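Local structure of uncharacterized protein (Bacteroides eggerthii DSM 20697, 4ECO) at residues S87-G92 / R122-K127; E108-G113 / R209-G214; S526-Q531 / R553-W558; N576-V581 / P598-D603. The protein is of unknown function but folds as a leucine-rich repeat protein, an architecture that often serves to bind other proteins. All coordinates share one frame; numbering follows the deposited sequence.

How the interactions relate
The four contacts form two groups near opposite ends of a long leucine-rich repeat chain. Interactions 1 and 2 alternate along the sequence and have centres about 9 Å apart. They meet where Leu88 N lies 2.8 Å from Ala111 O, probably as a hydrogen bond: interaction 2 includes strand 109-111 and interaction 1 packs beside it. Interactions 3 and 4 follow in series, their centres about 12 Å apart, and touch through Leu555 O and Asp577 N, 2.9 Å apart, while Trp558 packs on Val581. The groups lie on opposite sides of the chain's centre, with 60 to 66 Å between centres. Interactions 2, 3 and 4 join successive turns; interaction 1 ties a turn to the loop beyond strand 109-111.

Interaction 1 (S87-G92 / R122-K127); sequences SLEGFG and RLFGPK
Glu89 reaches across to the backbone of 122-127 and takes two consecutive amides with its two carboxylate oxygens. OE1 accepts from Phe124 N at 3.0 Å and OE2 from Leu123 N at 2.9 Å, with N-H...O angles of 157° and 160°. Both donors arrive on the syn side of their oxygens, slightly out of the carboxylate plane. The chain of Glu89 is extended beyond CG and crosses the side chain of Leu123 at about a right angle. Carbon packs round the acid: Arg122 CG lies 3.5 Å from Glu89 OE1, and Phe124 CB is 3.4 Å from the same oxygen.

The next layer sets the acid in place. Ser87 has OG opposite its own backbone N (chi1 178°), which carries the hydroxyl to Glu89 OE1; it donates there at 2.9 Å, on the anti side. The same OG accepts from Glu89 N at 3.3 Å, closing an ST turn, and lies 3.7 Å from Phe124 CB. OE2 gains a second donor in Ser114 OG. Further out, a type II turn runs from Leu88 to Phe91, and the ring of Phe124 packs edge-to-face with Tyr212 beside strand 109-111. Gly90 N donates to Glu117, a residue of the sodium site, and the side chain of Glu89 is about 6 Å from that ion.

With two donors on each oxygen, the buried carboxylate is well compensated, and this surrounding would be expected to stabilise its ionised form. The acid thereby joins the turn after strand 83-87 to the later loop by side-chain-to-backbone bonds.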
loop_
_atom_site.group_PDB
_atom_site.type_symbol
_atom_site.label_atom_id
_atom_site.label_comp_id
_atom_site.label_asym_id
_atom_site.label_seq_id
_atom_site.Cartn_x
_atom_site.Cartn_y
_atom_site.Cartn_z
ATOM N N SER A 87 -26.101 4.704 -7.274
ATOM C CA SER A 87 -24.778 4.446 -7.835
ATOM C C SER A 87 -24.846 4.227 -9.343
ATOM O O SER A 87 -25.599 3.372 -9.827
ATOM C CB SER A 87 -24.132 3.243 -7.166
ATOM O OG SER A 87 -22.873 2.965 -7.749
ATOM N N LEU A 88 -24.045 4.995 -10.085
ATOM C CA LEU A 88 -23.985 4.845 -11.526
ATOM C C LEU A 88 -22.833 3.976 -11.921
ATOM O O LEU A 88 -22.585 3.812 -13.131
ATOM C CB LEU A 88 -23.843 6.197 -12.212
ATOM C CG LEU A 88 -24.919 7.227 -12.002
ATOM C CD1 LEU A 88 -24.501 8.507 -12.648
ATOM C CD2 LEU A 88 -26.282 6.734 -12.481
ATOM N N GLU A 89 -22.099 3.432 -10.915
ATOM C CA GLU A 89 -20.916 2.597 -11.137
ATOM C C GLU A 89 -21.153 1.518 -12.208
ATOM O O GLU A 89 -22.160 0.807 -12.138
ATOM C CB GLU A 89 -20.484 1.907 -9.835
ATOM C CG GLU A 89 -19.709 2.765 -8.857
ATOM C CD GLU A 89 -19.472 2.016 -7.565
ATOM O OE1 GLU A 89 -20.461 1.524 -6.966
ATOM O OE2 GLU A 89 -18.290 1.887 -7.172
ATOM N N GLY A 90 -20.252 1.470 -13.198
ATOM C CA GLY A 90 -20.244 0.493 -14.285
ATOM C C GLY A 90 -21.275 0.627 -15.386
ATOM O O GLY A 90 -21.225 -0.130 -16.359
ATOM N N PHE A 91 -22.183 1.600 -15.279
ATOM C CA PHE A 91 -23.248 1.756 -16.271
ATOM C C PHE A 91 -22.772 2.412 -17.552
ATOM O O PHE A 91 -23.362 2.175 -18.612
ATOM C CB PHE A 91 -24.431 2.554 -15.694
ATOM C CG PHE A 91 -25.357 1.742 -14.825
ATOM C CD1 PHE A 91 -25.980 0.597 -15.321
ATOM C CD2 PHE A 91 -25.639 2.138 -13.520
ATOM C CE1 PHE A 91 -26.861 -0.139 -14.516
ATOM C CE2 PHE A 91 -26.527 1.407 -12.722
ATOM C CZ PHE A 91 -27.137 0.278 -13.229
ATOM N N GLY A 92 -21.732 3.224 -17.458
ATOM C CA GLY A 92 -21.207 3.920 -18.622
ATOM C C GLY A 92 -22.097 5.070 -19.029
ATOM O O GLY A 92 -22.314 5.302 -20.218
ATOM N N ARG A 122 -17.940 -3.153 -7.507
ATOM C CA ARG A 122 -18.931 -2.139 -7.147
ATOM C C ARG A 122 -18.643 -1.733 -5.715
ATOM O O ARG A 122 -18.662 -2.598 -4.828
ATOM C CB ARG A 122 -20.361 -2.653 -7.328
ATOM C CG ARG A 122 -21.237 -1.715 -8.155
ATOM C CD ARG A 122 -22.705 -2.130 -8.220
ATOM N NE ARG A 122 -22.907 -3.577 -8.373
ATOM C CZ ARG A 122 -22.793 -4.257 -9.513
ATOM N NH1 ARG A 122 -22.430 -3.640 -10.632
ATOM N NH2 ARG A 122 -23.001 -5.564 -9.534
ATOM N N LEU A 123 -18.280 -0.462 -5.478
ATOM C CA LEU A 123 -17.967 -0.063 -4.103
ATOM C C LEU A 123 -19.238 0.271 -3.339
ATOM O O LEU A 123 -19.278 0.131 -2.119
ATOM C CB LEU A 123 -16.994 1.119 -4.056
ATOM C CG LEU A 123 -15.723 1.006 -4.876
ATOM C CD1 LEU A 123 -14.922 2.259 -4.749
ATOM C CD2 LEU A 123 -14.906 -0.171 -4.458
ATOM N N PHE A 124 -20.280 0.683 -4.068
ATOM C CA PHE A 124 -21.591 1.021 -3.523
ATOM C C PHE A 124 -22.558 -0.114 -3.780
ATOM O O PHE A 124 -22.699 -0.577 -4.920
ATOM C CB PHE A 124 -22.118 2.327 -4.134
ATOM C CG PHE A 124 -21.428 3.591 -3.690
ATOM C CD1 PHE A 124 -20.072 3.774 -3.903
ATOM C CD2 PHE A 124 -22.152 4.640 -3.156
ATOM C CE1 PHE A 124 -19.442 4.944 -3.505
ATOM C CE2 PHE A 124 -21.521 5.830 -2.789
ATOM C CZ PHE A 124 -20.172 5.970 -2.963
ATOM N N GLY A 125 -23.213 -0.543 -2.717
ATOM C CA GLY A 125 -24.167 -1.641 -2.735
ATOM C C GLY A 125 -24.434 -2.157 -1.339
ATOM O O GLY A 125 -23.829 -1.676 -0.377
ATOM N N PRO A 126 -25.316 -3.157 -1.186
ATOM C CA PRO A 126 -25.632 -3.674 0.167
ATOM C C PRO A 126 -24.440 -4.294 0.923
ATOM O O PRO A 126 -24.486 -4.353 2.147
ATOM C CB PRO A 126 -26.685 -4.745 -0.116
ATOM C CG PRO A 126 -27.286 -4.354 -1.428
ATOM C CD PRO A 126 -26.140 -3.817 -2.217
ATOM N N LYS A 127 -23.386 -4.751 0.217
ATOM C CA LYS A 127 -22.184 -5.346 0.839
ATOM C C LYS A 127 -21.032 -4.326 0.886
ATOM O O LYS A 127 -19.983 -4.606 1.487
ATOM C CB LYS A 127 -21.725 -6.622 0.099
ATOM C CG LYS A 127 -22.740 -7.775 0.005
ATOM C CD LYS A 127 -23.090 -8.414 1.356
ATOM C CE LYS A 127 -23.919 -9.687 1.203
ATOM N NZ LYS A 127 -23.130 -10.850 0.685
#

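Interaction 2 (E108-G113 / R209-G214); sequences EVLALG and RQFYMG
Strands 109-111 and 210-214 are parallel neighbours, their axes 4.8 Å apart and only 4° from alignment, and they pair Val109 with Gln210, Leu110 with Phe211 and Ala111 with Tyr212. The bonds alternate between the two strands: Leu110 N to Gln210 O, Tyr212 N to Leu110 O and Leu112 N to Tyr212 O, each 2.9 Å. At the start Glu108 O accepts from both Arg209 N and Gln210 N.

Such pairing is the framework of a leucine-rich repeat, though here a long, partly helical insertion separates the strands in sequence. Leu110 and Leu112, with Phe211 and Met213 beside them, occupy places where the repeat consensus calls for leucine, whereas Val109, Ala111, Gln210 and Tyr212 line the other face. Leu110 and Phe211 both hold CG opposite the backbone N (chi1 179° in Leu110) and lie side by side, CD2 of Leu110 coming obliquely to Phe211 CE1 at 3.6 Å; Leu112 CD1 reaches the edge of that ring. Met213 CE, of a selenomethionine, covers one face of the ring.

Beyond the strands, Arg209 NE forms a salt bridge with Glu108 OE1 at 2.8 Å, donating from above the carboxylate plane, the flat groups 73° apart; Asn132 N is a further donor to OE1.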
loop_
_atom_site.group_PDB
_atom_site.type_symbol
_atom_site.label_atom_id
_atom_site.label_comp_id
_atom_site.label_asym_id
_atom_site.label_seq_id
_atom_site.Cartn_x
_atom_site.Cartn_y
_atom_site.Cartn_z
ATOM N N GLU A 108 -28.182 9.341 1.129
ATOM C CA GLU A 108 -27.050 9.208 2.052
ATOM C C GLU A 108 -25.794 8.875 1.271
ATOM O O GLU A 108 -24.741 9.406 1.567
ATOM C CB GLU A 108 -27.305 8.135 3.120
ATOM C CG GLU A 108 -28.242 8.507 4.257
ATOM C CD GLU A 108 -28.455 7.382 5.264
ATOM O OE1 GLU A 108 -27.451 6.759 5.686
ATOM O OE2 GLU A 108 -29.628 7.118 5.631
ATOM N N VAL A 109 -25.897 8.006 0.254
ATOM C CA VAL A 109 -24.746 7.637 -0.573
ATOM C C VAL A 109 -25.030 7.983 -2.038
ATOM O O VAL A 109 -26.155 7.845 -2.503
ATOM C CB VAL A 109 -24.313 6.148 -0.393
ATOM C CG1 VAL A 109 -24.001 5.837 1.080
ATOM C CG2 VAL A 109 -25.357 5.170 -0.929
ATOM N N LEU A 110 -24.003 8.457 -2.752
ATOM C CA LEU A 110 -24.058 8.827 -4.168
ATOM C C LEU A 110 -22.733 8.553 -4.871
ATOM O O LEU A 110 -21.696 9.075 -4.450
ATOM C CB LEU A 110 -24.418 10.313 -4.300
ATOM C CG LEU A 110 -24.510 10.910 -5.703
ATOM C CD1 LEU A 110 -25.676 10.295 -6.527
ATOM C CD2 LEU A 110 -24.684 12.410 -5.606
ATOM N N ALA A 111 -22.772 7.743 -5.954
ATOM C CA ALA A 111 -21.589 7.438 -6.791
ATOM C C ALA A 111 -21.893 7.698 -8.278
ATOM O O ALA A 111 -22.889 7.187 -8.829
ATOM C CB ALA A 111 -21.125 6.003 -6.597
ATOM N N LEU A 112 -21.045 8.525 -8.900
ATOM C CA LEU A 112 -21.118 8.866 -10.324
ATOM C C LEU A 112 -20.030 8.115 -11.064
ATOM O O LEU A 112 -19.909 8.172 -12.287
ATOM C CB LEU A 112 -20.980 10.389 -10.547
ATOM C CG LEU A 112 -21.935 11.320 -9.790
ATOM C CD1 LEU A 112 -21.645 12.734 -10.133
ATOM C CD2 LEU A 112 -23.390 10.991 -10.049
ATOM N N GLY A 113 -19.232 7.414 -10.279
ATOM C CA GLY A 113 -18.095 6.628 -10.720
ATOM C C GLY A 113 -17.232 6.402 -9.514
ATOM O O GLY A 113 -17.499 7.004 -8.478
ATOM N N ARG A 209 -23.795 11.411 2.927
ATOM C CA ARG A 209 -22.675 10.935 3.740
ATOM C C ARG A 209 -21.454 10.620 2.879
ATOM O O ARG A 209 -20.330 10.964 3.251
ATOM C CB ARG A 209 -23.090 9.686 4.507
ATOM C CG ARG A 209 -24.307 9.879 5.360
ATOM C CD ARG A 209 -24.555 8.605 6.107
ATOM N NE ARG A 209 -25.780 8.656 6.897
ATOM C CZ ARG A 209 -25.853 9.140 8.127
ATOM N NH1 ARG A 209 -24.774 9.634 8.717
ATOM N NH2 ARG A 209 -27.010 9.144 8.775
ATOM N N GLN A 210 -21.679 9.989 1.703
ATOM C CA GLN A 210 -20.600 9.617 0.774
ATOM C C GLN A 210 -20.888 10.139 -0.649
ATOM O O GLN A 210 -21.977 9.903 -1.199
ATOM C CB GLN A 210 -20.392 8.093 0.748
ATOM C CG GLN A 210 -20.323 7.455 2.138
ATOM C CD GLN A 210 -19.095 6.632 2.359
ATOM O OE1 GLN A 210 -18.298 6.381 1.444
ATOM N NE2 GLN A 210 -18.914 6.195 3.596
ATOM N N PHE A 211 -19.912 10.873 -1.231
ATOM C CA PHE A 211 -20.029 11.387 -2.588
ATOM C C PHE A 211 -18.786 10.983 -3.372
ATOM O O PHE A 211 -17.704 11.496 -3.124
ATOM C CB PHE A 211 -20.259 12.906 -2.586
ATOM C CG PHE A 211 -20.543 13.559 -3.920
ATOM C CD1 PHE A 211 -21.020 12.816 -4.996
ATOM C CD2 PHE A 211 -20.379 14.928 -4.090
ATOM C CE1 PHE A 211 -21.268 13.422 -6.233
ATOM C CE2 PHE A 211 -20.643 15.535 -5.324
ATOM C CZ PHE A 211 -21.105 14.779 -6.383
ATOM N N TYR A 212 -18.948 10.038 -4.304
ATOM C CA TYR A 212 -17.869 9.496 -5.138
ATOM C C TYR A 212 -18.060 9.812 -6.602
ATOM O O TYR A 212 -19.184 9.781 -7.124
ATOM C CB TYR A 212 -17.793 7.964 -4.983
ATOM C CG TYR A 212 -16.955 7.449 -3.829
ATOM C CD1 TYR A 212 -17.233 7.823 -2.517
ATOM C CD2 TYR A 212 -15.973 6.482 -4.033
ATOM C CE1 TYR A 212 -16.480 7.328 -1.449
ATOM C CE2 TYR A 212 -15.221 5.973 -2.974
ATOM C CZ TYR A 212 -15.477 6.399 -1.683
ATOM O OH TYR A 212 -14.747 5.893 -0.634
HETATM N N MSE A 213 -16.958 10.110 -7.267
HETATM C CA MSE A 213 -16.933 10.297 -8.705
HETATM C C MSE A 213 -15.564 9.915 -9.199
HETATM O O MSE A 213 -14.569 10.033 -8.464
HETATM C CB MSE A 213 -17.370 11.700 -9.178
HETATM C CG MSE A 213 -16.433 12.856 -8.857
HETATM SE SE MSE A 213 -17.513 14.510 -8.691
HETATM C CE MSE A 213 -17.601 14.485 -6.713
ATOM N N GLY A 214 -15.533 9.394 -10.419
ATOM C CA GLY A 214 -14.277 8.993 -11.025
ATOM C C GLY A 214 -14.379 8.548 -12.454
ATOM O O GLY A 214 -15.449 8.139 -12.911
#

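Interaction 3 (S526-Q531 / R553-W558); sequences SKFPTQ and RTLREW
The ring of Phe528 is approached obliquely by Leu555 CD2, 4.0 Å from Phe528 CD2, and by the carbonyl oxygen of Glu557, 3.5 Å from that same ring carbon. Outside the two segments the ring of Phe541 meets it with planes about 25° apart, and Pro559 touches it as well. The second flat group, the carboxylate of Glu557, is met from above: Phe528 N donates to OE1 at 2.8 Å from 60° out of the carboxylate plane, though the N-H itself aims nearly straight at it (165°). Glu557 CD lies 3.6 Å from Phe528 CB. CG of Glu557 stands opposite its backbone N and the chain is extended beyond, which carries the acid across to the other loop. A lysine in its place would probably leave Phe528 N without this acceptor.

At the other end Ser526 CA makes a CA-H...O contact with Thr554 O at 3.3 Å, while Thr554 OG1 is hydrogen-bonded to Phe525 O. The segments are loops following strands 517-519 and 540-542, and Phe528-Pro529 corresponds to Trp558-Pro559 in the next turn of the repeat array. An acid accepting from one backbone amide thus joins successive turns above an apolar layer.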
loop_
_atom_site.group_PDB
_atom_site.type_symbol
_atom_site.label_atom_id
_atom_site.label_comp_id
_atom_site.label_asym_id
_atom_site.label_seq_id
_atom_site.Cartn_x
_atom_site.Cartn_y
_atom_site.Cartn_z
ATOM N N SER A 526 35.340 -16.915 0.198
ATOM C CA SER A 526 36.280 -17.943 -0.273
ATOM C C SER A 526 36.505 -18.950 0.867
ATOM O O SER A 526 36.751 -20.143 0.611
ATOM C CB SER A 526 37.580 -17.325 -0.754
ATOM O OG SER A 526 37.987 -16.347 0.184
ATOM N N LYS A 527 36.356 -18.447 2.126
ATOM C CA LYS A 527 36.382 -19.172 3.397
ATOM C C LYS A 527 34.974 -19.213 3.929
ATOM O O LYS A 527 34.373 -18.150 4.131
ATOM C CB LYS A 527 37.341 -18.513 4.415
ATOM C CG LYS A 527 37.560 -19.362 5.684
ATOM C CD LYS A 527 37.816 -18.536 6.943
ATOM C CE LYS A 527 39.268 -18.109 7.145
ATOM N NZ LYS A 527 40.152 -19.236 7.577
ATOM N N PHE A 528 34.445 -20.417 4.174
ATOM C CA PHE A 528 33.069 -20.594 4.606
ATOM C C PHE A 528 32.739 -19.872 5.943
ATOM O O PHE A 528 33.362 -20.151 6.969
ATOM C CB PHE A 528 32.711 -22.083 4.739
ATOM C CG PHE A 528 31.222 -22.321 4.587
ATOM C CD1 PHE A 528 30.345 -22.060 5.637
ATOM C CD2 PHE A 528 30.692 -22.751 3.374
ATOM C CE1 PHE A 528 28.972 -22.221 5.472
ATOM C CE2 PHE A 528 29.328 -22.915 3.216
ATOM C CZ PHE A 528 28.480 -22.666 4.268
ATOM N N PRO A 529 31.708 -18.982 5.946
ATOM C CA PRO A 529 31.296 -18.343 7.208
ATOM C C PRO A 529 30.497 -19.350 8.044
ATOM O O PRO A 529 29.276 -19.488 7.905
ATOM C CB PRO A 529 30.462 -17.143 6.747
ATOM C CG PRO A 529 29.901 -17.561 5.431
ATOM C CD PRO A 529 30.845 -18.558 4.818
ATOM N N THR A 530 31.215 -20.111 8.868
ATOM C CA THR A 530 30.606 -21.166 9.662
ATOM C C THR A 530 29.868 -20.617 10.897
ATOM O O THR A 530 29.052 -21.338 11.465
ATOM C CB THR A 530 31.687 -22.189 10.088
ATOM O OG1 THR A 530 32.743 -21.512 10.775
ATOM C CG2 THR A 530 32.276 -22.965 8.907
ATOM N N GLN A 531 30.158 -19.368 11.326
ATOM C CA GLN A 531 29.611 -18.754 12.548
ATOM C C GLN A 531 28.070 -18.889 12.649
ATOM O O GLN A 531 27.622 -19.330 13.713
ATOM C CB GLN A 531 30.013 -17.275 12.697
ATOM C CG GLN A 531 31.506 -17.014 12.672
ATOM C CD GLN A 531 32.028 -16.650 11.305
ATOM O OE1 GLN A 531 31.600 -17.181 10.275
ATOM N NE2 GLN A 531 33.007 -15.751 11.262
ATOM N N ARG A 553 34.924 -18.176 -9.135
ATOM C CA ARG A 553 34.135 -18.891 -8.134
ATOM C C ARG A 553 35.006 -19.075 -6.911
ATOM O O ARG A 553 35.929 -19.911 -6.911
ATOM C CB ARG A 553 33.623 -20.228 -8.686
ATOM C CG ARG A 553 32.712 -20.081 -9.884
ATOM C CD ARG A 553 31.950 -21.348 -10.102
ATOM N NE ARG A 553 31.020 -21.239 -11.225
ATOM C CZ ARG A 553 30.060 -22.124 -11.491
ATOM N NH1 ARG A 553 29.881 -23.182 -10.704
ATOM N NH2 ARG A 553 29.275 -21.957 -12.540
ATOM N N THR A 554 34.758 -18.235 -5.893
ATOM C CA THR A 554 35.549 -18.165 -4.658
ATOM C C THR A 554 35.310 -19.315 -3.682
ATOM O O THR A 554 36.277 -19.713 -3.043
ATOM C CB THR A 554 35.271 -16.848 -3.919
ATOM O OG1 THR A 554 33.859 -16.651 -3.787
ATOM C CG2 THR A 554 35.907 -15.641 -4.595
ATOM N N LEU A 555 34.060 -19.837 -3.540
ATOM C CA LEU A 555 33.781 -20.866 -2.535
ATOM C C LEU A 555 34.042 -22.280 -3.045
ATOM O O LEU A 555 33.285 -22.832 -3.848
ATOM C CB LEU A 555 32.364 -20.764 -1.985
ATOM C CG LEU A 555 32.068 -21.554 -0.713
ATOM C CD1 LEU A 555 32.898 -21.055 0.470
ATOM C CD2 LEU A 555 30.588 -21.503 -0.390
ATOM N N ARG A 556 35.123 -22.867 -2.509
ATOM C CA ARG A 556 35.593 -24.208 -2.836
ATOM C C ARG A 556 35.448 -25.143 -1.609
ATOM O O ARG A 556 35.444 -26.372 -1.775
ATOM C CB ARG A 556 37.058 -24.148 -3.334
ATOM C CG ARG A 556 37.189 -23.376 -4.660
ATOM C CD ARG A 556 38.598 -22.990 -5.032
ATOM N NE ARG A 556 39.326 -24.133 -5.572
ATOM C CZ ARG A 556 40.651 -24.216 -5.634
ATOM N NH1 ARG A 556 41.407 -23.227 -5.175
ATOM N NH2 ARG A 556 41.231 -25.301 -6.133
ATOM N N GLU A 557 35.248 -24.538 -0.400
ATOM C CA GLU A 557 35.149 -25.182 0.911
ATOM C C GLU A 557 33.704 -25.589 1.282
ATOM O O GLU A 557 32.808 -24.745 1.382
ATOM C CB GLU A 557 35.707 -24.215 1.997
ATOM C CG GLU A 557 35.679 -24.706 3.444
ATOM C CD GLU A 557 35.894 -23.665 4.534
ATOM O OE1 GLU A 557 36.336 -22.540 4.202
ATOM O OE2 GLU A 557 35.616 -23.972 5.721
ATOM N N TRP A 558 33.515 -26.889 1.577
ATOM C CA TRP A 558 32.244 -27.412 2.071
ATOM C C TRP A 558 32.200 -27.191 3.588
ATOM O O TRP A 558 33.199 -27.466 4.257
ATOM C CB TRP A 558 32.068 -28.901 1.706
ATOM C CG TRP A 558 30.923 -29.567 2.427
ATOM C CD1 TRP A 558 30.967 -30.196 3.641
ATOM C CD2 TRP A 558 29.544 -29.587 2.014
ATOM N NE1 TRP A 558 29.710 -30.613 4.003
ATOM C CE2 TRP A 558 28.819 -30.269 3.016
ATOM C CE3 TRP A 558 28.857 -29.129 0.871
ATOM C CZ2 TRP A 558 27.440 -30.510 2.907
ATOM C CZ3 TRP A 558 27.497 -29.382 0.759
ATOM C CH2 TRP A 558 26.801 -30.051 1.775
#

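Interaction 4 (N576-V581 / P598-D603)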
loop_
_atom_site.group_PDB
_atom_site.type_symbol
_atom_site.label_atom_id
_atom_site.label_comp_id
_atom_site.label_asym_id
_atom_site.label_seq_id
_atom_site.Cartn_x
_atom_site.Cartn_y
_atom_site.Cartn_z
ATOM N N ASN A 576 28.844 -22.862 -7.270
ATOM C CA ASN A 576 30.103 -22.547 -6.595
ATOM C C ASN A 576 31.169 -23.467 -7.189
ATOM O O ASN A 576 31.002 -23.936 -8.323
ATOM C CB ASN A 576 29.976 -22.693 -5.051
ATOM C CG ASN A 576 29.223 -21.579 -4.365
ATOM O OD1 ASN A 576 29.617 -20.421 -4.384
ATOM N ND2 ASN A 576 28.163 -21.915 -3.670
ATOM N N ASP A 577 32.223 -23.770 -6.423
ATOM C CA ASP A 577 33.256 -24.688 -6.851
ATOM C C ASP A 577 33.587 -25.652 -5.706
ATOM O O ASP A 577 34.759 -25.940 -5.437
ATOM C CB ASP A 577 34.492 -23.920 -7.334
ATOM C CG ASP A 577 35.481 -24.731 -8.150
ATOM O OD1 ASP A 577 35.150 -25.896 -8.513
ATOM O OD2 ASP A 577 36.571 -24.196 -8.447
ATOM N N ILE A 578 32.534 -26.190 -5.060
ATOM C CA ILE A 578 32.671 -27.117 -3.946
ATOM C C ILE A 578 33.364 -28.382 -4.461
ATOM O O ILE A 578 33.087 -28.839 -5.571
ATOM C CB ILE A 578 31.313 -27.414 -3.232
ATOM C CG1 ILE A 578 30.599 -26.114 -2.786
ATOM C CG2 ILE A 578 31.465 -28.407 -2.052
ATOM C CD1 ILE A 578 31.402 -25.096 -1.897
ATOM N N ARG A 579 34.317 -28.883 -3.666
ATOM C CA ARG A 579 35.135 -30.041 -3.980
ATOM C C ARG A 579 34.687 -31.256 -3.159
ATOM O O ARG A 579 33.561 -31.706 -3.329
ATOM C CB ARG A 579 36.624 -29.721 -3.747
ATOM C CG ARG A 579 37.135 -28.451 -4.415
ATOM C CD ARG A 579 37.038 -28.492 -5.918
ATOM N NE ARG A 579 37.516 -27.248 -6.517
ATOM C CZ ARG A 579 38.220 -27.179 -7.643
ATOM N NH1 ARG A 579 38.536 -28.287 -8.308
ATOM N NH2 ARG A 579 38.618 -26.006 -8.110
ATOM N N LYS A 580 35.551 -31.782 -2.291
ATOM C CA LYS A 580 35.271 -32.990 -1.521
ATOM C C LYS A 580 34.400 -32.679 -0.298
ATOM O O LYS A 580 34.719 -31.796 0.515
ATOM C CB LYS A 580 36.597 -33.691 -1.105
ATOM C CG LYS A 580 36.504 -34.952 -0.225
ATOM C CD LYS A 580 35.994 -36.216 -0.931
ATOM C CE LYS A 580 36.334 -37.488 -0.172
ATOM N NZ LYS A 580 35.688 -37.575 1.174
ATOM N N VAL A 581 33.296 -33.453 -0.192
ATOM C CA VAL A 581 32.323 -33.444 0.890
ATOM C C VAL A 581 32.544 -34.762 1.646
ATOM O O VAL A 581 32.260 -35.841 1.105
ATOM C CB VAL A 581 30.870 -33.239 0.377
ATOM C CG1 VAL A 581 29.876 -33.212 1.530
ATOM C CG2 VAL A 581 30.753 -31.964 -0.449
ATOM N N PRO A 598 30.763 -28.421 -10.566
ATOM C CA PRO A 598 31.340 -29.500 -11.387
ATOM C C PRO A 598 32.469 -30.316 -10.745
ATOM O O PRO A 598 32.743 -31.405 -11.240
ATOM C CB PRO A 598 31.886 -28.751 -12.609
ATOM C CG PRO A 598 32.012 -27.325 -12.167
ATOM C CD PRO A 598 30.836 -27.133 -11.284
ATOM N N ASN A 599 33.107 -29.836 -9.677
ATOM C CA ASN A 599 34.211 -30.610 -9.103
ATOM C C ASN A 599 33.861 -31.185 -7.727
ATOM O O ASN A 599 34.770 -31.586 -6.991
ATOM C CB ASN A 599 35.466 -29.747 -9.017
ATOM C CG ASN A 599 35.881 -29.217 -10.367
ATOM O OD1 ASN A 599 36.109 -29.974 -11.319
ATOM N ND2 ASN A 599 35.906 -27.902 -10.502
ATOM N N ILE A 600 32.544 -31.285 -7.413
ATOM C CA ILE A 600 32.040 -31.804 -6.141
ATOM C C ILE A 600 32.248 -33.328 -6.086
ATOM O O ILE A 600 32.315 -33.992 -7.122
ATOM C CB ILE A 600 30.542 -31.399 -5.893
ATOM C CG1 ILE A 600 30.188 -31.416 -4.385
ATOM C CG2 ILE A 600 29.558 -32.235 -6.724
ATOM C CD1 ILE A 600 28.877 -30.747 -3.978
ATOM N N SER A 601 32.393 -33.849 -4.862
ATOM C CA SER A 601 32.506 -35.268 -4.521
ATOM C C SER A 601 31.709 -35.435 -3.231
ATOM O O SER A 601 32.176 -35.040 -2.156
ATOM C CB SER A 601 33.964 -35.698 -4.413
ATOM O OG SER A 601 34.083 -37.113 -4.396
ATOM N N ILE A 602 30.434 -35.891 -3.379
ATOM C CA ILE A 602 29.435 -36.011 -2.312
ATOM C C ILE A 602 28.779 -37.416 -2.315
ATOM O O ILE A 602 28.493 -37.986 -3.376
ATOM C CB ILE A 602 28.383 -34.867 -2.478
ATOM C CG1 ILE A 602 27.522 -34.643 -1.219
ATOM C CG2 ILE A 602 27.559 -34.967 -3.778
ATOM C CD1 ILE A 602 26.857 -33.231 -1.139
ATOM N N ASP A 603 28.568 -37.964 -1.099
ATOM C CA ASP A 603 27.940 -39.255 -0.818
ATOM C C ASP A 603 26.502 -39.022 -0.332
ATOM O O ASP A 603 26.292 -38.519 0.776
ATOM C CB ASP A 603 28.773 -40.015 0.233
ATOM C CG ASP A 603 28.379 -41.471 0.456
ATOM O OD1 ASP A 603 27.210 -41.815 0.199
ATOM O OD2 ASP A 603 29.243 -42.262 0.918
HETATM O O HOH W 1 33.095 -27.611 -8.063
HETATM O O HOH W 2 29.655 -36.750 1.305
#
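Val581 fits against two isoleucines of the facing segment. Its CG2 lies 4.0 Å from Ile600 CG1, the side chains crossing at a slant, and its CG1 is 3.9 Å from Ile602 CG1, where the side chains run alongside each other. Ile578 continues the apolar layer, CG2 against Ile600 CD1 at 4.0 Å. Val581 CG1 sits opposite its backbone N and CG2 opposite the carbonyl carbon, which lets one branch meet each isoleucine.

Around this centre the backbones bridge once, at Lys580 and Ser601: Ser601 N donates to Arg579 O and Val581 N donates to Ser601 O at 2.8 Å. The segments run in nearly the same direction, 28° apart, as successive turns of a leucine-rich repeat stack do, and strand 601-603 passes the pairing on to strand 625-627. A water spans Val581 O and Asp603 N.

The polar edge gathers on Asp577. Its OD1 offers the syn lone pair to Asn599 ND2 at 2.9 Å, nearly straight, and accepts a hydrogen bond from a water that donates to Ile578 O and accepts from Asn599 N. OD2 is paired with Arg579 NH2 at 2.8 Å. Arg579 bends at chi2 (-62°), laying its guanidinium over the amide of Asn599 with planes 17° apart; Asp577 OD1 and Asn599 ND2 lie over the same guanidinium face. With an alanine in place of this arginine, Asp577 OD2 is likely to keep at most the weak, long pair to Arg556, and the Asn599 amide to lose the flat group packed over it. Arg579 CD also touches Asn599 CB at 3.7 Å.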